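Local coordinates for BluB-like flavoprotein (PDB 3EO8) that probably acts as an FMN-dependent oxidoreductase of the nitroreductase family, working as a dimer with bound flavin mononucleotide, at residues E58-V63 with D171-V176; S165-A170 with Y188-M193. One frame throughout, in Å; residues are numbered along the deposited sequence.

Contact 1 (E58-V63 with D171-V176); sequences EKIADV and DEIEAV. With ACT (acetate ion), chain I.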
# COMPACT_ATOMS: atom_id res chain seq x y z
N GLU A 58 3.27 -26.91 -1.04
CA GLU A 58 4.46 -27.50 -0.43
C GLU A 58 5.68 -27.22 -1.28
O GLU A 58 6.79 -27.03 -0.77
CB GLU A 58 4.30 -29.01 -0.28
CG GLU A 58 3.16 -29.41 0.66
CD GLU A 58 3.50 -29.24 2.13
OE1 GLU A 58 4.69 -28.97 2.44
OE2 GLU A 58 2.58 -29.40 2.97
N LYS A 59 5.50 -27.26 -2.61
CA LYS A 59 6.59 -26.94 -3.51
C LYS A 59 7.09 -25.52 -3.32
O LYS A 59 8.29 -25.26 -3.40
CB LYS A 59 6.18 -27.21 -4.97
CG LYS A 59 6.20 -28.69 -5.32
CD LYS A 59 5.60 -29.00 -6.67
CE LYS A 59 5.65 -30.51 -7.00
NZ LYS A 59 4.52 -31.24 -6.35
N ILE A 60 6.19 -24.60 -3.06
CA ILE A 60 6.52 -23.18 -2.85
C ILE A 60 7.33 -23.08 -1.54
O ILE A 60 8.33 -22.41 -1.46
CB ILE A 60 5.25 -22.32 -2.89
CG1 ILE A 60 4.72 -22.23 -4.33
CG2 ILE A 60 5.49 -20.91 -2.34
CD1 ILE A 60 3.29 -21.71 -4.42
N ALA A 61 6.88 -23.81 -0.54
CA ALA A 61 7.56 -23.82 0.77
C ALA A 61 8.98 -24.31 0.62
O ALA A 61 9.94 -23.70 1.12
CB ALA A 61 6.74 -24.67 1.75
N ASP A 62 9.16 -25.37 -0.16
CA ASP A 62 10.49 -25.94 -0.35
C ASP A 62 11.45 -24.96 -1.02
O ASP A 62 12.63 -24.96 -0.67
CB ASP A 62 10.41 -27.24 -1.13
CG ASP A 62 9.77 -28.38 -0.35
OD1 ASP A 62 9.71 -28.34 0.90
OD2 ASP A 62 9.39 -29.36 -1.00
N VAL A 63 11.00 -24.14 -1.98
CA VAL A 63 11.93 -23.18 -2.61
C VAL A 63 12.24 -22.01 -1.66
O VAL A 63 13.34 -21.44 -1.69
CB VAL A 63 11.49 -22.63 -4.02
CG1 VAL A 63 11.41 -23.75 -5.06
CG2 VAL A 63 10.23 -21.77 -3.93
N ASP A 171 11.59 -14.84 -7.00
CA ASP A 171 11.88 -15.36 -8.32
C ASP A 171 11.68 -16.86 -8.39
O ASP A 171 11.19 -17.41 -9.38
CB ASP A 171 13.32 -15.07 -8.72
CG ASP A 171 13.62 -13.60 -8.93
OD1 ASP A 171 12.74 -12.73 -8.70
OD2 ASP A 171 14.78 -13.29 -9.33
N GLU A 172 12.09 -17.55 -7.33
CA GLU A 172 12.03 -19.00 -7.27
C GLU A 172 10.61 -19.50 -7.12
O GLU A 172 10.26 -20.53 -7.67
CB GLU A 172 12.87 -19.53 -6.12
CG GLU A 172 14.38 -19.37 -6.38
CD GLU A 172 14.93 -17.99 -6.18
OE1 GLU A 172 14.26 -17.10 -5.64
OE2 GLU A 172 16.11 -17.78 -6.56
N ILE A 173 9.81 -18.77 -6.36
CA ILE A 173 8.37 -19.04 -6.21
C ILE A 173 7.65 -18.92 -7.55
O ILE A 173 6.82 -19.77 -7.92
CB ILE A 173 7.71 -18.08 -5.18
CG1 ILE A 173 8.26 -18.32 -3.73
CG2 ILE A 173 6.17 -18.27 -5.16
CD1 ILE A 173 7.73 -17.30 -2.71
N GLU A 174 7.95 -17.84 -8.27
CA GLU A 174 7.39 -17.61 -9.60
C GLU A 174 7.73 -18.77 -10.57
O GLU A 174 6.86 -19.23 -11.32
CB GLU A 174 7.95 -16.31 -10.15
CG GLU A 174 7.41 -15.04 -9.43
CD GLU A 174 8.20 -13.78 -9.75
OE1 GLU A 174 8.99 -13.79 -10.74
OE2 GLU A 174 8.05 -12.80 -8.98
N ALA A 175 8.97 -19.23 -10.54
CA ALA A 175 9.42 -20.35 -11.37
C ALA A 175 8.67 -21.64 -11.07
O ALA A 175 8.29 -22.37 -11.98
CB ALA A 175 10.91 -20.56 -11.17
N VAL A 176 8.47 -21.95 -9.79
CA VAL A 176 7.65 -23.11 -9.40
C VAL A 176 6.23 -22.99 -9.92
O VAL A 176 5.69 -23.93 -10.49
CB VAL A 176 7.60 -23.30 -7.87
CG1 VAL A 176 6.56 -24.37 -7.48
CG2 VAL A 176 8.99 -23.62 -7.35
C ACT I . 15.07 -13.63 -5.89
O ACT I . 13.83 -13.52 -5.86
OXT ACT I . 15.52 -14.80 -5.80
CH3 ACT I . 15.97 -12.43 -6.00
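Asp171 N, in the first turn of helix 170-181, donates a nearly straight bond (168°) to the O atom of a bound acetate at 2.8 Å, next to Glu172, whose CB rests 4.0 Å from Val63 CB of the facing helix. The acetate, probably taken up from the crystallisation liquor, is also hydrogen-bonded by Lys67, and the same lysine forms a salt bridge with Glu172 OE2. A bend at chi2 (78°) swings the Glu172 carboxylate off the interface to reach it. Glu172 OE1 lies 2.6 Å from acetate OXT, a separation at which one acid group probably holds a proton.

Beside these polar groups the two helices run nearly antiparallel, at 150° with their axes 9.1 Å apart, and meet through branched aliphatic side chains. Val63 and Val176 lie alongside, pointing in opposite senses, and Val63 CG1 is pressed to 3.3 Å from Val176 CG2, tighter than normal van der Waals contact. The other Val63 methyl, CG2, rests on the helix backbone, 3.9 Å from Ile173 N. Deeper in, the side chains of Ile60 and Ile173 are set roughly perpendicular, their CG2 methyls 3.9 Å apart; Ile60 also packs on Leu103 and Ile173 on Leu190, so both helices lean on the central sheet. Lys59 contributes its aliphatic root, CB lying 3.8 Å from Val176 CG1, while its NZ pairs with Asp55. Apolar packing thus joins the helices directly, and the charged ends find their partners around its margin.

Contact 2 (S165-A170 with Y188-M193); sequences SQNYAA and YFLGAM. With FMN (flavin mononucleotide), chain G.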
# COMPACT_ATOMS: atom_id res chain seq x y z
N SER A 165 7.41 -11.65 3.66
CA SER A 165 8.70 -12.13 4.18
C SER A 165 9.33 -13.20 3.27
O SER A 165 10.49 -13.49 3.39
CB SER A 165 8.59 -12.67 5.61
OG SER A 165 7.69 -13.74 5.70
N GLN A 166 8.54 -13.80 2.39
CA GLN A 166 9.08 -14.77 1.44
C GLN A 166 9.87 -14.17 0.29
O GLN A 166 10.45 -14.92 -0.50
CB GLN A 166 7.92 -15.60 0.85
CG GLN A 166 7.04 -14.87 -0.15
CD GLN A 166 6.11 -13.84 0.47
OE1 GLN A 166 5.78 -13.92 1.65
NE2 GLN A 166 5.64 -12.87 -0.35
N ASN A 167 9.87 -12.85 0.14
CA ASN A 167 10.22 -12.26 -1.16
C ASN A 167 11.70 -12.29 -1.53
O ASN A 167 12.02 -12.08 -2.69
CB ASN A 167 9.66 -10.83 -1.32
CG ASN A 167 8.14 -10.81 -1.56
OD1 ASN A 167 7.53 -11.78 -1.98
ND2 ASN A 167 7.54 -9.67 -1.28
N TYR A 168 12.58 -12.62 -0.59
CA TYR A 168 13.97 -12.96 -0.97
C TYR A 168 13.99 -14.20 -1.91
O TYR A 168 15.00 -14.44 -2.58
CB TYR A 168 14.92 -13.16 0.24
CG TYR A 168 14.47 -14.19 1.25
CD1 TYR A 168 14.56 -15.55 0.98
CD2 TYR A 168 13.92 -13.81 2.46
CE1 TYR A 168 14.11 -16.49 1.87
CE2 TYR A 168 13.49 -14.74 3.37
CZ TYR A 168 13.57 -16.09 3.07
OH TYR A 168 13.13 -17.03 3.99
N ALA A 169 12.89 -14.95 -1.94
CA ALA A 169 12.73 -16.11 -2.84
C ALA A 169 11.63 -15.93 -3.90
O ALA A 169 11.17 -16.90 -4.49
CB ALA A 169 12.42 -17.36 -2.02
N ALA A 170 11.23 -14.70 -4.15
CA ALA A 170 10.14 -14.42 -5.09
C ALA A 170 10.38 -15.01 -6.48
O ALA A 170 9.46 -15.60 -7.08
CB ALA A 170 9.88 -12.91 -5.17
N TYR A 188 4.52 -8.97 -14.64
CA TYR A 188 4.19 -8.96 -13.22
C TYR A 188 5.19 -9.80 -12.44
O TYR A 188 5.87 -10.65 -12.99
CB TYR A 188 2.78 -9.46 -12.97
CG TYR A 188 1.66 -8.53 -13.41
CD1 TYR A 188 1.46 -8.23 -14.76
CD2 TYR A 188 0.78 -7.99 -12.48
CE1 TYR A 188 0.42 -7.38 -15.17
CE2 TYR A 188 -0.27 -7.15 -12.87
CZ TYR A 188 -0.44 -6.84 -14.21
OH TYR A 188 -1.49 -6.01 -14.55
N PHE A 189 5.26 -9.55 -11.14
CA PHE A 189 6.12 -10.26 -10.22
C PHE A 189 5.36 -10.40 -8.90
O PHE A 189 4.36 -9.70 -8.65
CB PHE A 189 7.46 -9.52 -10.04
CG PHE A 189 7.33 -8.02 -9.75
CD1 PHE A 189 7.19 -7.54 -8.45
CD2 PHE A 189 7.35 -7.10 -10.79
CE1 PHE A 189 7.06 -6.17 -8.21
CE2 PHE A 189 7.24 -5.74 -10.55
CZ PHE A 189 7.09 -5.27 -9.26
N LEU A 190 5.81 -11.33 -8.06
CA LEU A 190 5.15 -11.59 -6.79
C LEU A 190 5.27 -10.35 -5.91
O LEU A 190 6.36 -9.84 -5.68
CB LEU A 190 5.77 -12.80 -6.12
CG LEU A 190 5.07 -13.22 -4.85
CD1 LEU A 190 3.69 -13.75 -5.14
CD2 LEU A 190 5.96 -14.23 -4.11
N GLY A 191 4.14 -9.83 -5.45
CA GLY A 191 4.16 -8.71 -4.52
C GLY A 191 4.01 -9.13 -3.06
O GLY A 191 4.69 -8.63 -2.17
N ALA A 192 3.07 -10.04 -2.82
CA ALA A 192 2.72 -10.47 -1.48
C ALA A 192 2.03 -11.83 -1.60
O ALA A 192 1.63 -12.22 -2.71
CB ALA A 192 1.80 -9.45 -0.81
N MSE A 193 1.93 -12.57 -0.49
CA MSE A 193 1.00 -13.68 -0.37
C MSE A 193 0.01 -13.42 0.73
O MSE A 193 0.22 -12.56 1.61
CB MSE A 193 1.69 -15.03 -0.12
CG MSE A 193 3.03 -15.18 -0.82
SE MSE A 193 3.78 -16.95 -0.81
CE MSE A 193 4.25 -17.17 1.03
N1 FMN G . 3.06 -11.26 9.05
C2 FMN G . 3.77 -12.43 8.99
O2 FMN G . 3.67 -13.32 9.85
N3 FMN G . 4.62 -12.66 7.93
C4 FMN G . 4.83 -11.73 6.96
O4 FMN G . 5.61 -12.00 6.01
C4A FMN G . 4.12 -10.54 7.01
N5 FMN G . 4.28 -9.59 6.02
C5A FMN G . 3.55 -8.43 6.04
C6 FMN G . 3.71 -7.52 5.01
C7 FMN G . 2.98 -6.35 5.01
C7M FMN G . 2.89 -5.62 3.71
C8 FMN G . 2.05 -6.11 6.03
C8M FMN G . 0.99 -5.07 5.83
C9 FMN G . 1.89 -7.03 7.05
C9A FMN G . 2.63 -8.20 7.07
N10 FMN G . 2.51 -9.13 8.10
C10 FMN G . 3.21 -10.32 8.04
C1' FMN G . 1.62 -8.90 9.29
C2' FMN G . 2.23 -7.97 10.33
O2' FMN G . 3.22 -8.66 11.08
C3' FMN G . 1.12 -7.50 11.27
O3' FMN G . 0.18 -6.75 10.51
C4' FMN G . 1.58 -6.68 12.47
O4' FMN G . 2.44 -7.44 13.31
C5' FMN G . 0.35 -6.23 13.26
O5' FMN G . -0.33 -7.38 13.74
P FMN G . -1.92 -7.51 13.46
O1P FMN G . -2.42 -8.78 14.07
O2P FMN G . -2.06 -7.55 11.94
O3P FMN G . -2.70 -6.30 13.98
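Asn167 reaches from the turn between strand 159-163 and helix 170-181 to a classic beta bulge, where Gly191 and Ala192 both face Val106 of the neighbouring strand in the nitroreductase sheet.

Among the hydrogen bonds, Asn167 ND2 donates to Gly191 O at 3.2 Å; the carbonyl oxygen lies close to the amide plane, but the donor stands 55° above the carbonyl plane. Gln140 of the second subunit donates to this oxygen too, tying the bulge to the dimer interface. Gln166 NE2 makes a weak bond to Asn167 OD1 (2.7 Å) and a further one to Leu163 O, which help fix the Gln166 amide; Asn167 is held mainly through ND2, the weak bond on OD1 adding to it.

Van der Waals contacts lie beside these amides. Met193, a selenomethionine, runs alongside Gln166 in the opposite sense, with Gln166 NE2 3.5 Å from Met193 CG and Gln166 OE1 3.6 Å from Met193 CE. Leu190, its CG anti to the backbone N (chi1 -175°), directs CD2 to 3.6 Å from Asn167 OD1, while its CB makes an apolar contact with Ala170 CB at 4.2 Å.

Ligand binding occupies the start of the turn: Ser165 N donates to flavin O4 at 3.0 Å.

How the contacts relate
Contacts 1 and 2 are continuous: Asp171 directly follows Ala170, the centres of the two contacts lie about 10 Å apart, and helix 170-181 leads on to strand 189-197. Ile173 joins them from the helix, its CD1 lying 3.6 Å from Gln166 CG and 3.8 Å from Leu190 CD2, so the interhelical layer of contact 1 merges with the buried layer of contact 2. A polar tie runs alongside, since Glu174 OE2 sits 2.8 Å from Leu190 N, a probable hydrogen bond. Contact 2 touches the flavin directly through Ser165, whereas in contact 1 the side chain of Ile173 remains about 10 Å from the FMN, a layer behind the pocket wall.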